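PDB 2BJ0: acetylcholine-binding protein from Bulinus truncatus, which probably binds acetylcholine as a soluble pentamer whose subunits resemble the extracellular ligand-binding domain of nicotinic acetylcholine receptors. Local coordinates for residues K79-I91 / R136-F149. Sequence-based numbering, arbitrary orientation.
Sequences KMWTPDLSFYNAI and RIKVGSWTHDNKQF
Tyr88 brings the CE1 edge of its ring up against Gly140, where a side chain would crowd it: CE1 comes to 3.7 Å from Gly140 O, which sits near the ring plane. One face of the same ring receives the CE3-CZ3 border of Trp142, the two planes inclined at 49°, while the extended methylene chain of Lys138 runs past CB and CG of Tyr88, its NZ bonded to Tyr184 OH. Strand 85-87 pairs antiparallel with 136-141, and Ser86 and Gly140 exchange two backbone hydrogen bonds. Phe87 and Val139 share the face opposite Ser86; Phe87 lies alongside Ile137 and Val139, its CD1-CE1 side set against both CG2 methyls, 3.6 Å from CD1 to that of Ile137. Such pairing builds the immunoglobulin-like sandwich of the ligand-binding domain of pentameric receptors; Trp142, whose NE1 donates to Val113 O of a neighbouring subunit and whose O bonds a bound buffer molecule, marks the subunit interface where agonists bind in this family. At the strand's end, residues 141-144 curl round the carboxylate of Asp84, whose CG stands between its own N and carbonyl carbon (chi1 65°). OD1 accepts from Ser141 OG at 2.6 Å and, from the opposite face of the carboxylate, from His144 ND1 at 2.9 Å; OD2 takes the hydroxyl OG1 of Thr143, also at 2.6 Å. Without this carboxylate, an alanine here would probably leave Ser141 OG and His144 ND1 lacking their common acceptor and let the His144 ring turn. Alongside, Phe149 fits a notch between Trp81, Pro83 and Leu85, backed by Ser141 CB over the centre of one ring face: Pro83 CB meets its ring edge at 3.7 Å from CE2, and Leu85 CD2 reaches CZ. At the far end the side-chain amide of Asn89, in the turn after the strand, bridges two backbone groups, OD1 accepting from Lys138 N and ND2 donating to Arg136 O at 2.8 Å.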
ATOM      1  N   LYS A  79     -18.314   6.296  -0.847  1.00 28.11           N
ATOM      2  CA  LYS A  79     -19.527   6.879  -1.444  1.00 28.72           C
ATOM      3  C   LYS A  79     -20.126   8.056  -0.658  1.00 28.80           C
ATOM      4  O   LYS A  79     -21.006   8.735  -1.157  1.00 29.34           O
ATOM      5  CB  LYS A  79     -20.599   5.806  -1.658  1.00 28.90           C
ATOM      6  CG  LYS A  79     -20.164   4.773  -2.718  1.00 32.18           C
ATOM      7  CD  LYS A  79     -19.853   5.461  -4.019  1.00 37.36           C
ATOM      8  CE  LYS A  79     -18.807   4.679  -4.818  1.00 42.84           C
ATOM      9  NZ  LYS A  79     -18.428   5.443  -6.034  1.00 45.46           N
ATOM     10  N   MET A  80     -19.656   8.297   0.553  1.00 27.71           N
ATOM     11  CA  MET A  80     -20.190   9.424   1.330  1.00 28.68           C
ATOM     12  C   MET A  80     -19.159   9.989   2.284  1.00 27.36           C
ATOM     13  O   MET A  80     -18.116   9.382   2.491  1.00 28.37           O
ATOM     14  CB  MET A  80     -21.421   8.970   2.098  1.00 27.44           C
ATOM     15  CG  MET A  80     -21.107   7.908   3.103  1.00 29.77           C
ATOM     16  SD  MET A  80     -22.484   7.666   4.251  1.00 33.86           S
ATOM     17  CE  MET A  80     -23.539   6.744   3.134  1.00 32.85           C
ATOM     18  N   TRP A  81     -19.422  11.171   2.833  1.00 26.11           N
ATOM     19  CA  TRP A  81     -18.581  11.693   3.882  1.00 25.57           C
ATOM     20  C   TRP A  81     -18.662  10.740   5.064  1.00 25.12           C
ATOM     21  O   TRP A  81     -19.755  10.259   5.398  1.00 24.59           O
ATOM     22  CB  TRP A  81     -19.093  13.063   4.299  1.00 25.22           C
ATOM     23  CG  TRP A  81     -18.310  13.676   5.406  1.00 23.92           C
ATOM     24  CD1 TRP A  81     -17.235  14.485   5.281  1.00 23.93           C
ATOM     25  CD2 TRP A  81     -18.548  13.532   6.814  1.00 23.96           C
ATOM     26  NE1 TRP A  81     -16.781  14.860   6.521  1.00 24.99           N
ATOM     27  CE2 TRP A  81     -17.564  14.272   7.480  1.00 24.67           C
ATOM     28  CE3 TRP A  81     -19.489  12.814   7.585  1.00 26.52           C
ATOM     29  CZ2 TRP A  81     -17.499  14.360   8.883  1.00 24.45           C
ATOM     30  CZ3 TRP A  81     -19.434  12.902   8.983  1.00 23.53           C
ATOM     31  CH2 TRP A  81     -18.446  13.666   9.610  1.00 24.04           C
ATOM     32  N   THR A  82     -17.511  10.488   5.697  1.00 24.60           N
ATOM     33  CA  THR A  82     -17.431   9.741   6.962  1.00 24.12           C
ATOM     34  C   THR A  82     -16.504  10.507   7.894  1.00 24.29           C
ATOM     35  O   THR A  82     -15.652  11.292   7.444  1.00 23.88           O
ATOM     36  CB  THR A  82     -16.910   8.278   6.775  1.00 24.51           C
ATOM     37  OG1 THR A  82     -15.656   8.305   6.082  1.00 22.43           O
ATOM     38  CG2 THR A  82     -17.847   7.460   5.858  1.00 23.68           C
ATOM     39  N   PRO A  83     -16.690  10.347   9.203  1.00 24.46           N
ATOM     40  CA  PRO A  83     -15.891  11.130  10.163  1.00 24.60           C
ATOM     41  C   PRO A  83     -14.391  10.902   9.986  1.00 24.74           C
ATOM     42  O   PRO A  83     -13.962   9.767   9.828  1.00 24.98           O
ATOM     43  CB  PRO A  83     -16.354  10.576  11.516  1.00 23.88           C
ATOM     44  CG  PRO A  83     -17.797  10.191  11.263  1.00 23.58           C
ATOM     45  CD  PRO A  83     -17.715   9.515   9.881  1.00 23.88           C
ATOM     46  N   ASP A  84     -13.601  11.966  10.046  1.00 24.92           N
ATOM     47  CA  ASP A  84     -12.147  11.822   9.998  1.00 25.20           C
ATOM     48  C   ASP A  84     -11.580  11.592  11.397  1.00 24.96           C
ATOM     49  O   ASP A  84     -10.733  12.349  11.851  1.00 25.24           O
ATOM     50  CB  ASP A  84     -11.506  13.041   9.333  1.00 24.15           C
ATOM     51  CG  ASP A  84     -11.707  14.327  10.136  1.00 28.88           C
ATOM     52  OD1 ASP A  84     -12.788  14.444  10.787  1.00 25.60           O
ATOM     53  OD2 ASP A  84     -10.839  15.237  10.197  1.00 29.82           O
ATOM     54  N   LEU A  85     -12.019  10.525  12.062  1.00 25.36           N
ATOM     55  CA  LEU A  85     -11.507  10.173  13.391  1.00 25.56           C
ATOM     56  C   LEU A  85     -10.051   9.758  13.326  1.00 26.61           C
ATOM     57  O   LEU A  85      -9.667   8.949  12.474  1.00 25.65           O
ATOM     58  CB  LEU A  85     -12.307   9.030  14.008  1.00 25.72           C
ATOM     59  CG  LEU A  85     -13.788   9.312  14.233  1.00 26.10           C
ATOM     60  CD1 LEU A  85     -14.424   7.996  14.557  1.00 26.46           C
ATOM     61  CD2 LEU A  85     -13.988  10.351  15.348  1.00 26.99           C
ATOM     62  N   SER A  86      -9.242  10.352  14.185  1.00 25.59           N
ATOM     63  CA  SER A  86      -7.865   9.949  14.324  1.00 26.01           C
ATOM     64  C   SER A  86      -7.642   9.572  15.766  1.00 26.28           C
ATOM     65  O   SER A  86      -8.322  10.096  16.692  1.00 25.60           O
ATOM     66  CB  SER A  86      -6.895  11.075  13.913  1.00 26.07           C
ATOM     67  OG  SER A  86      -7.037  11.432  12.535  1.00 27.62           O
ATOM     68  N   PHE A  87      -6.698   8.674  15.969  1.00 25.67           N
ATOM     69  CA  PHE A  87      -6.182   8.393  17.300  1.00 26.14           C
ATOM     70  C   PHE A  87      -5.050   9.364  17.562  1.00 26.43           C
ATOM     71  O   PHE A  87      -3.951   9.220  16.996  1.00 26.79           O
ATOM     72  CB  PHE A  87      -5.687   6.968  17.399  1.00 26.12           C
ATOM     73  CG  PHE A  87      -6.766   5.943  17.171  1.00 27.62           C
ATOM     74  CD1 PHE A  87      -7.616   5.574  18.198  1.00 25.72           C
ATOM     75  CD2 PHE A  87      -6.913   5.328  15.927  1.00 27.58           C
ATOM     76  CE1 PHE A  87      -8.621   4.631  17.997  1.00 28.15           C
ATOM     77  CE2 PHE A  87      -7.932   4.380  15.724  1.00 29.64           C
ATOM     78  CZ  PHE A  87      -8.779   4.033  16.767  1.00 29.08           C
ATOM     79  N   TYR A  88      -5.310  10.339  18.428  1.00 26.09           N
ATOM     80  CA  TYR A  88      -4.383  11.423  18.712  1.00 25.88           C
ATOM     81  C   TYR A  88      -3.050  10.946  19.282  1.00 25.28           C
ATOM     82  O   TYR A  88      -2.025  11.618  19.098  1.00 24.89           O
ATOM     83  CB  TYR A  88      -5.050  12.429  19.654  1.00 27.53           C
ATOM     84  CG  TYR A  88      -5.817  13.506  18.913  1.00 29.29           C
ATOM     85  CD1 TYR A  88      -6.976  13.207  18.178  1.00 29.85           C
ATOM     86  CD2 TYR A  88      -5.341  14.825  18.899  1.00 31.63           C
ATOM     87  CE1 TYR A  88      -7.664  14.212  17.473  1.00 31.45           C
ATOM     88  CE2 TYR A  88      -6.007  15.835  18.209  1.00 32.91           C
ATOM     89  CZ  TYR A  88      -7.164  15.534  17.503  1.00 32.66           C
ATOM     90  OH  TYR A  88      -7.784  16.575  16.813  1.00 33.63           O
ATOM     91  N   ASN A  89      -3.057   9.812  19.982  1.00 23.59           N
ATOM     92  CA  ASN A  89      -1.830   9.308  20.578  1.00 24.50           C
ATOM     93  C   ASN A  89      -1.293   8.062  19.863  1.00 23.93           C
ATOM     94  O   ASN A  89      -0.537   7.303  20.427  1.00 24.38           O
ATOM     95  CB  ASN A  89      -1.980   9.061  22.088  1.00 24.22           C
ATOM     96  CG  ASN A  89      -3.033   8.012  22.446  1.00 25.84           C
ATOM     97  OD1 ASN A  89      -4.101   7.891  21.828  1.00 26.41           O
ATOM     98  ND2 ASN A  89      -2.736   7.258  23.497  1.00 26.37           N
ATOM     99  N   ALA A  90      -1.714   7.851  18.631  1.00 23.62           N
ATOM    100  CA  ALA A  90      -1.262   6.674  17.895  1.00 23.78           C
ATOM    101  C   ALA A  90       0.181   6.885  17.485  1.00 23.44           C
ATOM    102  O   ALA A  90       0.614   8.021  17.230  1.00 23.18           O
ATOM    103  CB  ALA A  90      -2.118   6.433  16.674  1.00 24.09           C
ATOM    104  N   ILE A  91       0.944   5.803  17.481  1.00 23.17           N
ATOM    105  CA  ILE A  91       2.329   5.891  17.111  1.00 21.90           C
ATOM    106  C   ILE A  91       2.606   5.085  15.831  1.00 22.51           C
ATOM    107  O   ILE A  91       3.740   4.985  15.415  1.00 24.14           O
ATOM    108  CB  ILE A  91       3.268   5.455  18.278  1.00 21.58           C
ATOM    109  CG1 ILE A  91       3.188   3.949  18.520  1.00 20.74           C
ATOM    110  CG2 ILE A  91       2.981   6.289  19.598  1.00 21.60           C
ATOM    111  CD1 ILE A  91       4.411   3.410  19.314  1.00 20.59           C
ATOM    112  N   ARG A 136      -4.328   4.693  28.029  1.00 34.04           N
ATOM    113  CA  ARG A 136      -5.315   5.628  27.515  1.00 34.11           C
ATOM    114  C   ARG A 136      -5.268   5.693  25.985  1.00 32.72           C
ATOM    115  O   ARG A 136      -4.184   5.727  25.397  1.00 30.79           O
ATOM    116  CB  ARG A 136      -5.086   7.012  28.123  1.00 34.12           C
ATOM    117  CG  ARG A 136      -5.760   7.179  29.513  1.00 36.88           C
ATOM    118  CD  ARG A 136      -5.111   8.213  30.461  1.00 38.32           C
ATOM    119  NE  ARG A 136      -4.012   7.644  31.252  1.00 47.80           N
ATOM    120  CZ  ARG A 136      -4.076   7.342  32.553  1.00 51.04           C
ATOM    121  NH1 ARG A 136      -5.196   7.562  33.249  1.00 53.02           N
ATOM    122  NH2 ARG A 136      -3.013   6.828  33.165  1.00 52.47           N
ATOM    123  N   ILE A 137      -6.442   5.695  25.348  1.00 31.29           N
ATOM    124  CA  ILE A 137      -6.523   5.929  23.906  1.00 30.94           C
ATOM    125  C   ILE A 137      -7.394   7.158  23.634  1.00 31.07           C
ATOM    126  O   ILE A 137      -8.534   7.227  24.097  1.00 30.72           O
ATOM    127  CB  ILE A 137      -7.091   4.681  23.182  1.00 30.57           C
ATOM    128  CG1 ILE A 137      -6.147   3.497  23.295  1.00 29.28           C
ATOM    129  CG2 ILE A 137      -7.383   5.003  21.708  1.00 29.67           C
ATOM    130  CD1 ILE A 137      -6.859   2.151  23.061  1.00 30.07           C
ATOM    131  N   LYS A 138      -6.853   8.109  22.876  1.00 30.42           N
ATOM    132  CA  LYS A 138      -7.531   9.365  22.574  1.00 31.13           C
ATOM    133  C   LYS A 138      -8.026   9.380  21.125  1.00 30.04           C
ATOM    134  O   LYS A 138      -7.226   9.225  20.189  1.00 30.05           O
ATOM    135  CB  LYS A 138      -6.588  10.540  22.853  1.00 30.78           C
ATOM    136  CG  LYS A 138      -7.247  11.919  22.744  1.00 33.23           C
ATOM    137  CD  LYS A 138      -6.266  13.033  23.180  1.00 33.39           C
ATOM    138  CE  LYS A 138      -6.617  14.404  22.569  1.00 32.79           C
ATOM    139  NZ  LYS A 138      -5.599  15.444  22.964  1.00 35.28           N
ATOM    140  N   VAL A 139      -9.343   9.535  20.945  1.00 28.63           N
ATOM    141  CA  VAL A 139      -9.958   9.554  19.620  1.00 27.45           C
ATOM    142  C   VAL A 139     -10.751  10.828  19.395  1.00 27.47           C
ATOM    143  O   VAL A 139     -11.572  11.238  20.259  1.00 25.26           O
ATOM    144  CB  VAL A 139     -10.976   8.387  19.474  1.00 28.63           C
ATOM    145  CG1 VAL A 139     -11.381   8.201  18.000  1.00 28.80           C
ATOM    146  CG2 VAL A 139     -10.437   7.087  20.068  1.00 28.21           C
ATOM    147  N   GLY A 140     -10.559  11.460  18.246  1.00 25.09           N
ATOM    148  CA  GLY A 140     -11.419  12.601  17.903  1.00 24.70           C
ATOM    149  C   GLY A 140     -11.231  12.982  16.454  1.00 25.51           C
ATOM    150  O   GLY A 140     -10.395  12.380  15.763  1.00 25.61           O
ATOM    151  N   SER A 141     -12.017  13.942  15.970  1.00 24.90           N
ATOM    152  CA  SER A 141     -11.845  14.405  14.608  1.00 25.32           C
ATOM    153  C   SER A 141     -10.553  15.180  14.517  1.00 26.23           C
ATOM    154  O   SER A 141     -10.238  16.020  15.375  1.00 26.49           O
ATOM    155  CB  SER A 141     -13.006  15.267  14.165  1.00 24.76           C
ATOM    156  OG  SER A 141     -12.724  15.931  12.965  1.00 23.40           O
ATOM    157  N   TRP A 142      -9.791  14.895  13.469  1.00 25.83           N
ATOM    158  CA  TRP A 142      -8.552  15.605  13.266  1.00 25.88           C
ATOM    159  C   TRP A 142      -8.751  17.036  12.809  1.00 25.72           C
ATOM    160  O   TRP A 142      -7.932  17.892  13.136  1.00 25.74           O
ATOM    161  CB  TRP A 142      -7.688  14.871  12.234  1.00 27.11           C
ATOM    162  CG  TRP A 142      -6.275  15.357  12.204  1.00 27.42           C
ATOM    163  CD1 TRP A 142      -5.668  16.025  11.194  1.00 28.34           C
ATOM    164  CD2 TRP A 142      -5.297  15.222  13.243  1.00 29.02           C
ATOM    165  NE1 TRP A 142      -4.363  16.303  11.526  1.00 29.82           N
ATOM    166  CE2 TRP A 142      -4.106  15.816  12.777  1.00 28.11           C
ATOM    167  CE3 TRP A 142      -5.296  14.626  14.516  1.00 30.32           C
ATOM    168  CZ2 TRP A 142      -2.934  15.849  13.531  1.00 28.50           C
ATOM    169  CZ3 TRP A 142      -4.119  14.660  15.273  1.00 29.65           C
ATOM    170  CH2 TRP A 142      -2.962  15.283  14.778  1.00 28.02           C
ATOM    171  N   THR A 143      -9.799  17.290  12.021  1.00 24.65           N
ATOM    172  CA  THR A 143      -9.921  18.579  11.353  1.00 25.30           C
ATOM    173  C   THR A 143     -11.259  19.275  11.429  1.00 25.49           C
ATOM    174  O   THR A 143     -11.380  20.335  10.823  1.00 25.56           O
ATOM    175  CB  THR A 143      -9.554  18.478   9.825  1.00 25.35           C
ATOM    176  OG1 THR A 143     -10.527  17.649   9.172  1.00 26.59           O
ATOM    177  CG2 THR A 143      -8.220  17.777   9.629  1.00 24.12           C
ATOM    178  N   HIS A 144     -12.238  18.708  12.153  1.00 26.80           N
ATOM    179  CA  HIS A 144     -13.544  19.363  12.375  1.00 27.91           C
ATOM    180  C   HIS A 144     -13.683  19.775  13.854  1.00 28.09           C
ATOM    181  O   HIS A 144     -13.687  18.929  14.739  1.00 27.83           O
ATOM    182  CB  HIS A 144     -14.715  18.419  11.996  1.00 27.07           C
ATOM    183  CG  HIS A 144     -14.735  18.008  10.544  1.00 27.08           C
ATOM    184  ND1 HIS A 144     -14.083  16.883  10.076  1.00 27.30           N
ATOM    185  CD2 HIS A 144     -15.357  18.552   9.467  1.00 26.25           C
ATOM    186  CE1 HIS A 144     -14.270  16.776   8.769  1.00 26.69           C
ATOM    187  NE2 HIS A 144     -15.043  17.773   8.374  1.00 27.05           N
ATOM    188  N   ASP A 145     -13.766  21.070  14.116  1.00 30.29           N
ATOM    189  CA  ASP A 145     -13.916  21.577  15.513  1.00 31.93           C
ATOM    190  C   ASP A 145     -15.342  21.320  16.008  1.00 32.00           C
ATOM    191  O   ASP A 145     -16.179  20.863  15.238  1.00 30.97           O
ATOM    192  CB  ASP A 145     -13.541  23.067  15.604  1.00 32.63           C
ATOM    193  CG  ASP A 145     -14.468  23.963  14.789  1.00 35.89           C
ATOM    194  OD1 ASP A 145     -15.678  23.674  14.684  1.00 38.20           O
ATOM    195  OD2 ASP A 145     -14.073  24.989  14.205  1.00 41.53           O
ATOM    196  N   ASN A 146     -15.643  21.626  17.275  1.00 33.10           N
ATOM    197  CA  ASN A 146     -16.930  21.195  17.795  1.00 33.55           C
ATOM    198  C   ASN A 146     -18.097  22.105  17.437  1.00 34.16           C
ATOM    199  O   ASN A 146     -19.238  21.846  17.828  1.00 34.19           O
ATOM    200  CB  ASN A 146     -16.887  20.905  19.282  1.00 34.54           C
ATOM    201  CG  ASN A 146     -16.512  22.108  20.101  1.00 36.15           C
ATOM    202  OD1 ASN A 146     -16.491  23.242  19.606  1.00 37.11           O
ATOM    203  ND2 ASN A 146     -16.188  21.867  21.370  1.00 39.49           N
ATOM    204  N   LYS A 147     -17.811  23.148  16.668  1.00 34.23           N
ATOM    205  CA  LYS A 147     -18.867  23.916  16.012  1.00 34.35           C
ATOM    206  C   LYS A 147     -19.468  23.149  14.848  1.00 33.10           C
ATOM    207  O   LYS A 147     -20.602  23.395  14.486  1.00 32.54           O
ATOM    208  CB  LYS A 147     -18.331  25.259  15.520  1.00 36.06           C
ATOM    209  CG  LYS A 147     -18.643  26.468  16.386  1.00 38.38           C
ATOM    210  CD  LYS A 147     -18.337  26.282  17.878  1.00 42.26           C
ATOM    211  CE  LYS A 147     -18.692  27.564  18.674  1.00 42.45           C
ATOM    212  NZ  LYS A 147     -18.952  27.315  20.143  1.00 43.58           N
ATOM    213  N   GLN A 148     -18.707  22.209  14.271  1.00 31.61           N
ATOM    214  CA  GLN A 148     -19.181  21.390  13.135  1.00 30.20           C
ATOM    215  C   GLN A 148     -19.438  19.934  13.512  1.00 28.95           C
ATOM    216  O   GLN A 148     -20.388  19.340  13.046  1.00 28.96           O
ATOM    217  CB  GLN A 148     -18.163  21.448  11.990  1.00 30.21           C
ATOM    218  CG  GLN A 148     -18.101  22.790  11.333  1.00 31.46           C
ATOM    219  CD  GLN A 148     -17.174  22.835  10.132  1.00 35.50           C
ATOM    220  OE1 GLN A 148     -16.645  21.818   9.701  1.00 35.13           O
ATOM    221  NE2 GLN A 148     -16.968  24.028   9.601  1.00 37.07           N
ATOM    222  N   PHE A 149     -18.606  19.389  14.395  1.00 28.20           N
ATOM    223  CA  PHE A 149     -18.546  17.961  14.671  1.00 28.44           C
ATOM    224  C   PHE A 149     -18.585  17.782  16.181  1.00 27.74           C
ATOM    225  O   PHE A 149     -17.589  18.002  16.845  1.00 27.89           O
ATOM    226  CB  PHE A 149     -17.199  17.495  14.140  1.00 27.31           C
ATOM    227  CG  PHE A 149     -16.963  16.014  14.143  1.00 28.30           C
ATOM    228  CD1 PHE A 149     -16.687  15.321  15.312  1.00 25.44           C
ATOM    229  CD2 PHE A 149     -16.823  15.338  12.927  1.00 28.07           C
ATOM    230  CE1 PHE A 149     -16.401  13.969  15.299  1.00 25.61           C
ATOM    231  CE2 PHE A 149     -16.497  13.984  12.898  1.00 28.61           C
ATOM    232  CZ  PHE A 149     -16.282  13.289  14.084  1.00 27.00           C
TER